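PDB 6HUN: ribulose bisphosphate carboxylase from Hyperthermus butylicus DSM 5456, which probably catalyses addition of carbon dioxide and water to ribulose 1,5-bisphosphate, giving two molecules of 3-phosphoglycerate, as part of an archaeal AMP degradation pathway. Local coordinates for residues A301-P306 with F313-L318; A319-V324 with Q368-I373; V327-P332 with R349-Q354; E343-T348 with I393-K398; E391-R394 with D399-M402. All coordinates share one frame; numbering follows the deposited sequence.

Contact 1. Residues A301-P306 with F313-L318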
# COMPACT_ATOMS: atom_id res chain seq x y z
N ALA A 301 4.66 -6.03 6.05
CA ALA A 301 3.37 -6.06 6.74
C ALA A 301 2.44 -7.09 6.12
O ALA A 301 1.47 -7.53 6.76
CB ALA A 301 2.71 -4.65 6.67
N PHE A 302 2.68 -7.41 4.85
CA PHE A 302 1.79 -8.37 4.22
C PHE A 302 2.47 -9.47 3.42
O PHE A 302 1.76 -10.31 2.88
CB PHE A 302 0.78 -7.62 3.31
CG PHE A 302 1.41 -6.79 2.21
CD1 PHE A 302 1.74 -7.38 0.93
CD2 PHE A 302 1.69 -5.45 2.41
CE1 PHE A 302 2.31 -6.55 -0.14
CE2 PHE A 302 2.27 -4.65 1.39
CZ PHE A 302 2.58 -5.17 0.13
N THR A 303 3.82 -9.48 3.28
CA THR A 303 4.45 -10.58 2.53
C THR A 303 5.07 -11.65 3.44
O THR A 303 5.55 -12.69 2.93
CB THR A 303 5.59 -10.03 1.63
OG1 THR A 303 6.62 -9.56 2.53
CG2 THR A 303 5.14 -8.98 0.61
N ARG A 304 5.00 -11.51 4.77
CA ARG A 304 5.63 -12.51 5.65
C ARG A 304 4.79 -13.76 5.91
O ARG A 304 5.34 -14.83 6.09
CB ARG A 304 5.97 -11.84 7.00
CG ARG A 304 7.25 -11.04 6.87
CD ARG A 304 7.80 -10.51 8.26
NE ARG A 304 8.34 -11.52 9.13
CZ ARG A 304 9.08 -11.24 10.20
NH1 ARG A 304 9.36 -9.96 10.47
NH2 ARG A 304 9.57 -12.20 10.95
N ASN A 305 3.47 -13.65 6.03
CA ASN A 305 2.63 -14.75 6.51
C ASN A 305 2.36 -15.67 5.34
O ASN A 305 1.71 -15.25 4.37
CB ASN A 305 1.31 -14.14 7.03
CG ASN A 305 0.40 -15.13 7.62
OD1 ASN A 305 0.53 -16.36 7.40
ND2 ASN A 305 -0.56 -14.63 8.43
N PRO A 306 2.84 -16.91 5.33
CA PRO A 306 2.60 -17.75 4.15
C PRO A 306 1.12 -18.05 3.92
O PRO A 306 0.78 -18.67 2.87
CB PRO A 306 3.33 -19.07 4.47
CG PRO A 306 3.95 -18.91 5.81
CD PRO A 306 3.35 -17.70 6.47
N PHE A 313 7.31 -12.47 -4.27
CA PHE A 313 7.46 -12.79 -5.69
C PHE A 313 6.53 -11.92 -6.54
O PHE A 313 6.96 -11.32 -7.53
CB PHE A 313 7.18 -14.29 -5.86
CG PHE A 313 7.38 -14.81 -7.29
CD1 PHE A 313 6.36 -14.68 -8.23
CD2 PHE A 313 8.58 -15.48 -7.66
CE1 PHE A 313 6.50 -15.23 -9.57
CE2 PHE A 313 8.73 -15.97 -8.94
CZ PHE A 313 7.71 -15.85 -9.90
N LEU A 314 5.26 -11.85 -6.18
CA LEU A 314 4.32 -11.09 -7.01
C LEU A 314 4.56 -9.59 -6.87
O LEU A 314 4.43 -8.81 -7.83
CB LEU A 314 2.89 -11.53 -6.64
CG LEU A 314 1.72 -10.76 -7.31
CD1 LEU A 314 1.82 -10.92 -8.82
CD2 LEU A 314 0.33 -11.19 -6.86
N VAL A 315 4.92 -9.14 -5.67
CA VAL A 315 5.23 -7.72 -5.53
C VAL A 315 6.40 -7.36 -6.48
O VAL A 315 6.39 -6.30 -7.11
CB VAL A 315 5.61 -7.42 -4.07
CG1 VAL A 315 6.20 -5.97 -3.93
CG2 VAL A 315 4.40 -7.66 -3.14
N ALA A 316 7.42 -8.22 -6.55
CA ALA A 316 8.54 -7.98 -7.45
C ALA A 316 8.12 -7.98 -8.92
O ALA A 316 8.55 -7.13 -9.72
CB ALA A 316 9.68 -9.02 -7.23
N LYS A 317 7.24 -8.90 -9.30
CA LYS A 317 6.74 -8.91 -10.67
C LYS A 317 5.96 -7.64 -11.00
O LYS A 317 6.15 -7.04 -12.07
CB LYS A 317 5.87 -10.17 -10.83
CG LYS A 317 5.06 -10.20 -12.06
CD LYS A 317 4.23 -11.48 -12.05
CE LYS A 317 4.87 -12.51 -12.88
NZ LYS A 317 3.96 -13.64 -13.22
N LEU A 318 5.14 -7.16 -10.07
CA LEU A 318 4.39 -5.92 -10.35
C LEU A 318 5.35 -4.72 -10.41
O LEU A 318 5.13 -3.80 -11.18
CB LEU A 318 3.33 -5.69 -9.26
CG LEU A 318 2.20 -6.75 -9.21
CD1 LEU A 318 1.36 -6.54 -7.91
CD2 LEU A 318 1.29 -6.58 -10.36
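Contact 1 is a small, buried, apolar contact in which Val315 of helix 312-322 meets Phe302 and Thr303 of the short helix 300-303. Both elements lie between barrel strands 291-295 and 326-328. A single methyl group of the valine does the touching. Val315 CG2 lies 3.8 Å from Phe302 CE1 and approaches the ring at its edge, near the ring plane. The same methyl lies 4.0 Å from Thr303 CG2, so it is shared by two neighbouring residues. The valine and threonine side chains run roughly at right angles.

Torsions explain the approach. In Phe302, CG stands between the backbone N and the carbonyl carbon (chi1 58°), and this brings the end of the ring nearer to the helix than its CB. Thr303 takes a similar first torsion for OG1 (chi1 67°). Its CG2 then faces Val315, while OG1 is hydrogen-bonded to His299 ND1. The methyl makes the apolar contact and the hydroxyl the polar one.

Val310, on strand 309-310, packs against both Phe302 and Val315. Phe302 also meets Phe298 of the second subunit edge-to-face. Arg304 of the same segment is hydrogen-bonded through NH1 and NH2 to Phe127 O and Ile132 O of that subunit.

The side chain of Val315 is about 5 Å from that of Arg296, a predicted substrate-binding residue. This is consistent with packing close behind the predicted substrate site. Here a connection between successive strands of the TIM barrel carries a short extra helix, and that helix reaches the dimer interface.

Contact 2. Residues A319-V324 with Q368-I373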
# COMPACT_ATOMS: atom_id res chain seq x y z
N ALA A 319 6.37 -4.71 -9.55
CA ALA A 319 7.37 -3.63 -9.61
C ALA A 319 8.10 -3.59 -10.96
O ALA A 319 8.33 -2.51 -11.53
CB ALA A 319 8.38 -3.84 -8.48
N ARG A 320 8.39 -4.75 -11.53
CA ARG A 320 9.04 -4.80 -12.83
C ARG A 320 8.09 -4.31 -13.92
O ARG A 320 8.48 -3.54 -14.81
CB ARG A 320 9.47 -6.23 -13.10
CG ARG A 320 10.06 -6.37 -14.52
CD ARG A 320 10.72 -7.80 -14.67
NE ARG A 320 11.28 -7.97 -16.04
CZ ARG A 320 11.76 -9.11 -16.53
NH1 ARG A 320 11.74 -10.21 -15.78
NH2 ARG A 320 12.24 -9.17 -17.79
N MET A 321 6.82 -4.72 -13.86
CA MET A 321 5.84 -4.20 -14.82
C MET A 321 5.70 -2.68 -14.73
O MET A 321 5.69 -1.97 -15.75
CB MET A 321 4.49 -4.86 -14.53
CG MET A 321 4.49 -6.32 -14.84
SD MET A 321 3.04 -7.16 -14.13
CE MET A 321 1.91 -6.11 -15.00
N ALA A 322 5.62 -2.16 -13.50
CA ALA A 322 5.36 -0.73 -13.30
C ALA A 322 6.56 0.08 -13.70
O ALA A 322 6.40 1.23 -14.15
CB ALA A 322 5.00 -0.44 -11.84
N GLY A 323 7.76 -0.49 -13.55
CA GLY A 323 8.92 0.13 -14.17
C GLY A 323 10.06 0.48 -13.26
O GLY A 323 10.87 1.34 -13.65
N VAL A 324 10.29 -0.25 -12.12
CA VAL A 324 11.57 -0.07 -11.43
C VAL A 324 12.69 -0.65 -12.28
O VAL A 324 12.49 -1.59 -13.08
CB VAL A 324 11.56 -0.68 -10.01
CG1 VAL A 324 10.29 -0.16 -9.21
CG2 VAL A 324 11.56 -2.16 -10.08
N GLN A 368 5.80 -17.35 -17.08
CA GLN A 368 5.61 -15.93 -17.43
C GLN A 368 6.64 -15.48 -18.48
O GLN A 368 7.80 -15.22 -18.14
CB GLN A 368 5.70 -15.03 -16.19
CG GLN A 368 5.55 -13.55 -16.57
CD GLN A 368 4.11 -13.22 -16.97
OE1 GLN A 368 3.21 -13.20 -16.10
NE2 GLN A 368 3.89 -12.95 -18.22
N PRO A 369 6.24 -15.32 -19.76
CA PRO A 369 7.10 -14.60 -20.71
C PRO A 369 7.07 -13.10 -20.43
O PRO A 369 6.08 -12.55 -19.94
CB PRO A 369 6.50 -14.92 -22.10
CG PRO A 369 5.20 -15.69 -21.85
CD PRO A 369 4.90 -15.58 -20.33
N TRP A 370 8.17 -12.44 -20.72
CA TRP A 370 8.31 -11.02 -20.42
C TRP A 370 8.56 -10.22 -21.69
O TRP A 370 9.35 -9.28 -21.72
CB TRP A 370 9.44 -10.79 -19.42
CG TRP A 370 9.12 -11.16 -18.02
CD1 TRP A 370 9.48 -12.28 -17.36
CD2 TRP A 370 8.43 -10.34 -17.09
NE1 TRP A 370 9.05 -12.25 -16.06
CE2 TRP A 370 8.38 -11.06 -15.87
CE3 TRP A 370 7.79 -9.10 -17.18
CZ2 TRP A 370 7.75 -10.57 -14.75
CZ3 TRP A 370 7.18 -8.59 -16.02
CH2 TRP A 370 7.17 -9.33 -14.84
N SER A 371 7.93 -10.64 -22.79
CA SER A 371 8.14 -9.95 -24.05
C SER A 371 7.96 -8.44 -23.88
O SER A 371 6.98 -8.00 -23.26
CB SER A 371 7.14 -10.50 -25.06
OG SER A 371 7.68 -10.46 -26.35
N ASN A 372 8.95 -7.66 -24.33
CA ASN A 372 8.93 -6.19 -24.26
C ASN A 372 9.03 -5.60 -22.84
O ASN A 372 8.56 -4.49 -22.59
CB ASN A 372 7.66 -5.63 -24.92
CG ASN A 372 7.52 -6.12 -26.33
OD1 ASN A 372 6.45 -6.59 -26.73
ND2 ASN A 372 8.62 -6.09 -27.07
N ILE A 373 9.55 -6.31 -21.85
CA ILE A 373 9.71 -5.76 -20.50
C ILE A 373 11.17 -6.03 -20.11
O ILE A 373 11.56 -7.18 -20.01
CB ILE A 373 8.75 -6.41 -19.48
CG1 ILE A 373 7.25 -6.32 -19.89
CG2 ILE A 373 9.00 -5.81 -18.07
CD1 ILE A 373 6.63 -5.01 -19.76
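Arg320 and Trp370 make a flat stack, the main feature of this buried contact. The guanidinium lies over one face of the indole, with centres 3.7 Å apart and planes 12° from parallel. Arg320 CZ sits above the five-membered ring in cation-pi geometry. Arg320 CD, 3.8 Å from the centroid of the six-membered ring, adds a CH-pi contact. The arginine chain is extended from CG to NE and so runs along the indole. Gln368 CG lies over the opposite face, toward the rim.

The polar contact is one hydrogen bond, from Arg320 NH2 to Ile373 O, 3.1 Å long with an N-H...O angle of 154°. The donor stands above the carbonyl plane. Arg320 NH1 is also bonded to Ile350 O and Glu353 O, and NE to Lys374 O. Four backbone carbonyls thus accept from this buried guanidinium, which would be expected to stabilise its charge.

Apolar contacts complete the set. Met321 CG meets the Trp370 edge at CZ3, 3.7 Å away, and Ile373 CG2 packs against Arg320 CG at 3.7 Å.

Helix 312-322 ends here in a Schellman motif with Gly323 as the C-prime residue. Its last turn is joined to the loop after strand 368-369, beside helix 144-147 and the end of helix 339-352.

Contact 3. Residues V327-P332 with R349-Q354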
# COMPACT_ATOMS: atom_id res chain seq x y z
N VAL A 327 15.39 -3.63 -7.73
CA VAL A 327 14.44 -3.93 -6.63
C VAL A 327 15.07 -4.96 -5.69
O VAL A 327 15.82 -5.84 -6.11
CB VAL A 327 13.07 -4.43 -7.17
CG1 VAL A 327 13.14 -5.86 -7.61
CG2 VAL A 327 11.97 -4.35 -6.00
N HIS A 328 14.79 -4.82 -4.41
CA HIS A 328 15.41 -5.72 -3.44
C HIS A 328 14.63 -7.03 -3.44
O HIS A 328 13.39 -7.02 -3.37
CB HIS A 328 15.38 -5.05 -2.06
CG HIS A 328 16.31 -5.64 -1.06
ND1 HIS A 328 16.18 -6.93 -0.60
CD2 HIS A 328 17.37 -5.11 -0.41
CE1 HIS A 328 17.13 -7.19 0.28
NE2 HIS A 328 17.86 -6.09 0.42
N VAL A 329 15.34 -8.15 -3.49
CA VAL A 329 14.75 -9.47 -3.57
C VAL A 329 14.84 -10.22 -2.25
O VAL A 329 14.48 -11.43 -2.20
CB VAL A 329 15.42 -10.32 -4.68
CG1 VAL A 329 15.07 -9.77 -6.02
CG2 VAL A 329 16.92 -10.36 -4.53
N GLY A 330 15.35 -9.60 -1.21
CA GLY A 330 15.48 -10.33 0.03
C GLY A 330 16.71 -11.22 0.04
O GLY A 330 17.37 -11.44 -0.97
N THR A 331 16.99 -11.79 1.25
CA THR A 331 18.35 -12.13 1.65
C THR A 331 18.66 -13.62 1.51
O THR A 331 17.92 -14.46 2.07
CB THR A 331 18.54 -11.67 3.09
OG1 THR A 331 17.45 -12.19 3.87
CG2 THR A 331 18.48 -10.15 3.16
N PRO A 332 19.75 -14.00 0.80
CA PRO A 332 20.16 -15.38 0.46
C PRO A 332 21.21 -16.00 1.38
O PRO A 332 21.61 -17.15 1.18
CB PRO A 332 20.75 -15.22 -0.94
CG PRO A 332 21.40 -13.85 -0.89
CD PRO A 332 20.56 -13.00 0.06
N ARG A 349 15.02 -14.76 -10.37
CA ARG A 349 14.66 -15.22 -11.70
C ARG A 349 13.50 -14.44 -12.26
O ARG A 349 13.51 -14.06 -13.44
CB ARG A 349 14.32 -16.72 -11.73
CG ARG A 349 15.48 -17.67 -11.54
CD ARG A 349 14.95 -19.12 -11.52
NE ARG A 349 14.42 -19.47 -12.84
CZ ARG A 349 13.32 -20.19 -13.08
NH1 ARG A 349 12.96 -20.41 -14.35
NH2 ARG A 349 12.60 -20.71 -12.09
N ILE A 350 12.48 -14.16 -11.45
CA ILE A 350 11.31 -13.50 -12.03
C ILE A 350 11.61 -12.03 -12.43
O ILE A 350 10.99 -11.51 -13.36
CB ILE A 350 10.09 -13.59 -11.10
CG1 ILE A 350 8.79 -13.20 -11.88
CG2 ILE A 350 10.22 -12.67 -9.81
CD1 ILE A 350 8.47 -14.19 -13.05
N VAL A 351 12.55 -11.35 -11.77
CA VAL A 351 12.84 -9.97 -12.17
C VAL A 351 13.90 -9.88 -13.26
O VAL A 351 13.96 -8.84 -13.95
CB VAL A 351 13.23 -9.08 -10.96
CG1 VAL A 351 12.14 -9.15 -9.85
CG2 VAL A 351 14.59 -9.49 -10.37
N ARG A 352 14.74 -10.93 -13.47
CA ARG A 352 15.80 -10.80 -14.46
C ARG A 352 15.51 -11.52 -15.76
O ARG A 352 16.10 -11.17 -16.78
CB ARG A 352 17.14 -11.36 -13.95
CG ARG A 352 17.69 -10.56 -12.81
CD ARG A 352 19.21 -10.92 -12.77
NE ARG A 352 19.45 -12.34 -12.49
CZ ARG A 352 20.39 -12.77 -11.64
NH1 ARG A 352 21.11 -11.90 -10.97
NH2 ARG A 352 20.59 -14.07 -11.42
N GLU A 353 14.74 -12.60 -15.74
CA GLU A 353 14.63 -13.45 -16.92
C GLU A 353 13.70 -12.89 -17.99
O GLU A 353 12.78 -12.12 -17.73
CB GLU A 353 14.17 -14.83 -16.52
CG GLU A 353 15.32 -15.54 -15.83
CD GLU A 353 15.01 -16.97 -15.54
OE1 GLU A 353 13.81 -17.32 -15.47
OE2 GLU A 353 15.96 -17.73 -15.33
N GLN A 354 13.97 -13.29 -19.24
CA GLN A 354 13.04 -12.92 -20.30
C GLN A 354 11.87 -13.89 -20.41
O GLN A 354 10.83 -13.54 -20.98
CB GLN A 354 13.76 -12.82 -21.66
CG GLN A 354 14.34 -11.42 -21.91
CD GLN A 354 13.53 -10.28 -21.24
OE1 GLN A 354 14.01 -9.66 -20.28
NE2 GLN A 354 12.33 -9.97 -21.77
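Val351 turns its two methyl groups toward two different residues of the facing segment. CG1 is directed at Val327, and the distance from Val351 CG1 to Val327 CG1 is 4.1 Å. CG2 is directed at Val329, with Val351 CG2 4.4 Å from Val329 CG1. The fork of Val351 therefore spans the end of strand 326-328 and the start of the loop that follows. Its first torsion (chi1 -54°) sets CG1 opposite the carbonyl carbon and CG2 between N and C.

Val327 and Val351 cross obliquely, methyl against methyl. The CG1 branch of Val327 stands between its backbone N and carbonyl carbon (chi1 77°) and is the branch that reaches the helix. Pro378, on strand 377-380, packs against both Val329 and Val351. Ala316 of helix 312-322 also touches Val351.

His328 lies between the two strand-side valines in sequence, but its ring takes no part in the contact with the helix. Gly330 N donates to His328 ND1 over 2.9 Å, at an angle of 156°. His328 NE2 is hydrogen-bonded to Ser381 OG. These two bonds limit rotation of the imidazole. On the helix side, Arg349 NH1 and Glu353 OE1 form a 3.4 Å salt bridge within their own segment.

The polar groups are thus kept off the valine interface, where the two segments meet purely through aliphatic groups. Methyl contacts at these distances are van der Waals packing and have little directional preference. They pack the end of strand 326-328 on helix 339-352, while the histidine, predicted to bind substrate, is held by separate polar bonds.

Contact 4. Residues E343-T348 with I393-K398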
# COMPACT_ATOMS: atom_id res chain seq x y z
N GLU A 343 13.58 -19.38 -2.43
CA GLU A 343 12.61 -18.39 -2.89
C GLU A 343 13.32 -17.10 -3.28
O GLU A 343 12.87 -16.40 -4.20
CB GLU A 343 11.54 -18.13 -1.83
CG GLU A 343 10.37 -17.24 -2.33
CD GLU A 343 9.51 -17.90 -3.46
OE1 GLU A 343 9.72 -19.12 -3.75
OE2 GLU A 343 8.61 -17.22 -4.02
N VAL A 344 14.41 -16.75 -2.59
CA VAL A 344 15.19 -15.60 -3.06
C VAL A 344 15.67 -15.84 -4.48
O VAL A 344 15.74 -14.90 -5.30
CB VAL A 344 16.37 -15.30 -2.11
CG1 VAL A 344 17.37 -14.29 -2.75
CG2 VAL A 344 15.83 -14.77 -0.79
N LEU A 345 16.01 -17.10 -4.79
CA LEU A 345 16.47 -17.42 -6.15
C LEU A 345 15.32 -17.31 -7.15
O LEU A 345 15.53 -16.87 -8.28
CB LEU A 345 17.12 -18.82 -6.23
CG LEU A 345 18.63 -18.89 -5.98
CD1 LEU A 345 19.03 -17.97 -4.82
CD2 LEU A 345 19.05 -20.33 -5.67
N GLU A 346 14.09 -17.68 -6.75
CA GLU A 346 12.94 -17.47 -7.64
C GLU A 346 12.66 -15.99 -7.84
O GLU A 346 12.31 -15.57 -8.96
CB GLU A 346 11.71 -18.23 -7.08
CG GLU A 346 11.93 -19.76 -7.18
CD GLU A 346 12.35 -20.26 -8.61
OE1 GLU A 346 11.50 -20.22 -9.51
OE2 GLU A 346 13.52 -20.71 -8.86
N HIS A 347 12.79 -15.17 -6.79
CA HIS A 347 12.67 -13.71 -6.93
C HIS A 347 13.64 -13.14 -7.95
O HIS A 347 13.28 -12.25 -8.73
CB HIS A 347 12.97 -12.98 -5.64
CG HIS A 347 12.01 -13.24 -4.52
ND1 HIS A 347 12.25 -12.80 -3.24
CD2 HIS A 347 10.84 -13.92 -4.49
CE1 HIS A 347 11.25 -13.19 -2.46
NE2 HIS A 347 10.38 -13.87 -3.20
N THR A 348 14.91 -13.54 -7.87
CA THR A 348 15.87 -13.03 -8.86
C THR A 348 15.50 -13.51 -10.25
O THR A 348 15.57 -12.74 -11.22
CB THR A 348 17.32 -13.48 -8.54
OG1 THR A 348 17.47 -14.87 -8.85
CG2 THR A 348 17.69 -13.21 -7.08
N ILE A 393 27.86 -13.58 -5.10
CA ILE A 393 27.99 -13.46 -6.55
C ILE A 393 27.88 -14.83 -7.24
O ILE A 393 27.30 -14.93 -8.33
CB ILE A 393 29.33 -12.76 -6.91
CG1 ILE A 393 29.37 -11.32 -6.36
CG2 ILE A 393 29.50 -12.71 -8.40
CD1 ILE A 393 30.83 -10.71 -6.42
N ARG A 394 28.47 -15.90 -6.66
CA ARG A 394 28.35 -17.22 -7.29
C ARG A 394 26.90 -17.71 -7.28
O ARG A 394 26.44 -18.38 -8.22
CB ARG A 394 29.24 -18.26 -6.59
CG ARG A 394 29.49 -19.55 -7.40
CD ARG A 394 30.24 -20.62 -6.58
NE ARG A 394 29.58 -20.88 -5.30
CZ ARG A 394 28.45 -21.57 -5.17
NH1 ARG A 394 27.86 -22.09 -6.25
NH2 ARG A 394 27.90 -21.74 -3.97
N VAL A 395 26.17 -17.42 -6.19
CA VAL A 395 24.82 -17.89 -6.01
C VAL A 395 23.80 -17.00 -6.71
O VAL A 395 22.90 -17.48 -7.37
CB VAL A 395 24.52 -18.02 -4.50
CG1 VAL A 395 23.04 -18.25 -4.29
CG2 VAL A 395 25.36 -19.18 -3.89
N MET A 396 23.95 -15.68 -6.62
CA MET A 396 22.97 -14.76 -7.23
C MET A 396 23.32 -14.29 -8.62
O MET A 396 22.49 -13.62 -9.26
CB MET A 396 22.78 -13.55 -6.35
CG MET A 396 21.97 -13.85 -5.14
SD MET A 396 21.73 -12.30 -4.33
CE MET A 396 20.51 -11.48 -5.37
N GLY A 397 24.55 -14.54 -9.07
CA GLY A 397 25.02 -14.12 -10.38
C GLY A 397 25.70 -12.75 -10.35
O GLY A 397 25.65 -12.03 -9.35
N LYS A 398 26.37 -12.40 -11.45
CA LYS A 398 27.04 -11.10 -11.52
C LYS A 398 26.07 -9.93 -11.74
O LYS A 398 26.43 -8.78 -11.47
CB LYS A 398 28.07 -11.09 -12.65
CG LYS A 398 29.08 -12.23 -12.55
CD LYS A 398 30.03 -12.31 -13.76
CE LYS A 398 30.96 -13.53 -13.63
NZ LYS A 398 31.14 -14.30 -14.91
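Thr348 OG1 donates a 2.8 Å hydrogen bond to Leu345 O, one turn back in helix 339-352. The hydroxyl lies 27° out of the carbonyl plane. This bond satisfies the buried hydroxyl within its own helix, and both of its residues touch helix 389-396.

Thr348 holds OG1 between its backbone N and carbonyl carbon (chi1 73°). This places CG2 toward the other helix, where Thr348 CG2 meets Met396 CE at 3.7 Å. The methionine bends at its last torsion (chi3 74°), bringing the terminal methyl nearer than its CB direction suggests. One turn away, Leu345 CD1 lies 4.1 Å from Val395 CG1. These two side chains meet at about a right angle, nearer the surface. The contact between the helices is therefore a pair of separate methyl contacts.

Gly397, with positive phi, ends helix 389-396 just after Met396. Met396 O accepts a hydrogen bond from Arg352 NH1, so helix 339-352 also binds the end of its neighbour through a polar group.

Pro332 packs on Val344 and Met396, beside the contact. Helix 339-352 also packs on helix 312-322, through Glu343 and His347. Helix 389-396 packs in turn through Ile393 on helix 415-431, so the contact joins successive helices of the barrel's outer layer.

Contact 5. Residues E391-R394 with D399-M402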
# COMPACT_ATOMS: atom_id res chain seq x y z
N GLU A 391 30.66 -15.55 -2.52
CA GLU A 391 29.61 -16.56 -2.46
C GLU A 391 28.28 -16.00 -2.92
O GLU A 391 27.53 -16.69 -3.63
CB GLU A 391 29.48 -17.13 -1.05
CG GLU A 391 30.02 -18.54 -0.89
CD GLU A 391 29.28 -19.61 -1.68
OE1 GLU A 391 29.70 -19.92 -2.83
OE2 GLU A 391 28.31 -20.18 -1.13
N VAL A 392 27.97 -14.75 -2.56
CA VAL A 392 26.72 -14.14 -3.02
C VAL A 392 26.73 -14.02 -4.54
O VAL A 392 25.75 -14.35 -5.21
CB VAL A 392 26.50 -12.78 -2.34
CG1 VAL A 392 25.35 -12.07 -2.98
CG2 VAL A 392 26.24 -13.01 -0.84
N ILE A 393 27.86 -13.58 -5.10
CA ILE A 393 27.99 -13.46 -6.55
C ILE A 393 27.88 -14.83 -7.24
O ILE A 393 27.30 -14.93 -8.33
CB ILE A 393 29.33 -12.76 -6.91
CG1 ILE A 393 29.37 -11.32 -6.36
CG2 ILE A 393 29.50 -12.71 -8.40
CD1 ILE A 393 30.83 -10.71 -6.42
N ARG A 394 28.47 -15.90 -6.66
CA ARG A 394 28.35 -17.22 -7.29
C ARG A 394 26.90 -17.71 -7.28
O ARG A 394 26.44 -18.38 -8.22
CB ARG A 394 29.24 -18.26 -6.59
CG ARG A 394 29.49 -19.55 -7.40
CD ARG A 394 30.24 -20.62 -6.58
NE ARG A 394 29.58 -20.88 -5.30
CZ ARG A 394 28.45 -21.57 -5.17
NH1 ARG A 394 27.86 -22.09 -6.25
NH2 ARG A 394 27.90 -21.74 -3.97
N ASP A 399 24.87 -10.20 -12.24
CA ASP A 399 23.95 -9.10 -12.54
C ASP A 399 23.10 -8.77 -11.31
O ASP A 399 21.89 -9.05 -11.23
CB ASP A 399 23.09 -9.44 -13.76
CG ASP A 399 23.81 -9.20 -15.07
OD1 ASP A 399 24.86 -8.52 -15.08
OD2 ASP A 399 23.31 -9.70 -16.10
N ILE A 400 23.76 -8.13 -10.33
CA ILE A 400 23.15 -7.71 -9.08
C ILE A 400 23.74 -6.38 -8.67
O ILE A 400 24.86 -6.03 -9.05
CB ILE A 400 23.37 -8.73 -7.91
CG1 ILE A 400 24.88 -8.86 -7.62
CG2 ILE A 400 22.80 -10.06 -8.27
CD1 ILE A 400 25.19 -9.89 -6.51
N ILE A 401 23.03 -5.70 -7.78
CA ILE A 401 23.57 -4.59 -7.01
C ILE A 401 23.75 -5.09 -5.58
O ILE A 401 22.82 -5.65 -5.00
CB ILE A 401 22.64 -3.37 -7.07
CG1 ILE A 401 22.46 -2.92 -8.51
CG2 ILE A 401 23.20 -2.28 -6.14
CD1 ILE A 401 21.21 -1.98 -8.65
N MET A 402 24.98 -4.99 -5.04
CA MET A 402 25.18 -5.33 -3.64
C MET A 402 25.24 -4.08 -2.79
O MET A 402 25.98 -3.14 -3.09
CB MET A 402 26.48 -6.13 -3.47
CG MET A 402 26.73 -6.97 -4.67
SD MET A 402 28.12 -8.21 -4.41
CE MET A 402 27.28 -9.23 -3.26
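Met402 and Val392 make the tightest touch of this buried contact. Met402 CE is 3.4 Å from Val392 CG1, closer than usual van der Waals contact for two carbons. It also lies 3.7 Å from Val392 CB. The two side chains slide past each other in opposite directions. The sulfur meets the next residue of the helix, with Met402 SD 3.9 Å from Ile393 CG1. There the two side chains cross at about a right angle. Ile400 CD1 adds looser contacts, 4.2 Å from Val392 CG1 and 4.4 Å from Ile393 CG1.

The torsions account for this first shell. The Met402 chain bends at chi3 (69°), which turns its methyl to Val392; the place of SD beside Ile393 is set by the earlier torsions. Val392 puts CG1 opposite its backbone N (chi1 171°), on the side of the strand.

In the next shell, Pro170 packs on Ile393, Ile400 and Met402, and Leu384 packs on Val392. Backbone hydrogen bonds tie Ile400 and Met402 to Ile171, and Met402 also to Ala173, both on strand 171-174. Within the helix, Arg394 NE is 2.7 Å from Glu391 OE1 in a salt bridge. Arg394 NH2 donates to the same oxygen, so the guanidinium grips it side-on with two nitrogens.

Helix 389-396 packs here on strand 401-403, the strand that follows it. With strand 377-380 they form the last beta-alpha-beta unit of the eight-stranded TIM barrel. Strand 401-403 also pairs with strand 171-174 and so closes the barrel. It leads directly into Val404, one of the predicted substrate-binding residues.

In the fold
All five contacts belong to the second half of the TIM barrel. Contacts 1 and 2 share helix 312-322, and Lys317 NZ of contact 1 is 3.0 Å from Gln368 OE1 of contact 2. Contact 3 is nested in the chain loop closed by contact 2. Contacts 3 and 4 share helix 339-352, with centres 7 Å apart. Arg352 NH1 of contact 3 also lies 3.0 Å from Asp399 O of contact 5. Contacts 4 and 5 share Ile393 and Arg394. Contact 3 contains His328, predicted to bind substrate, and its Val327 side chain lies about 7 Å from the bound calcium ion. Contact 2 lies away from the predicted sites.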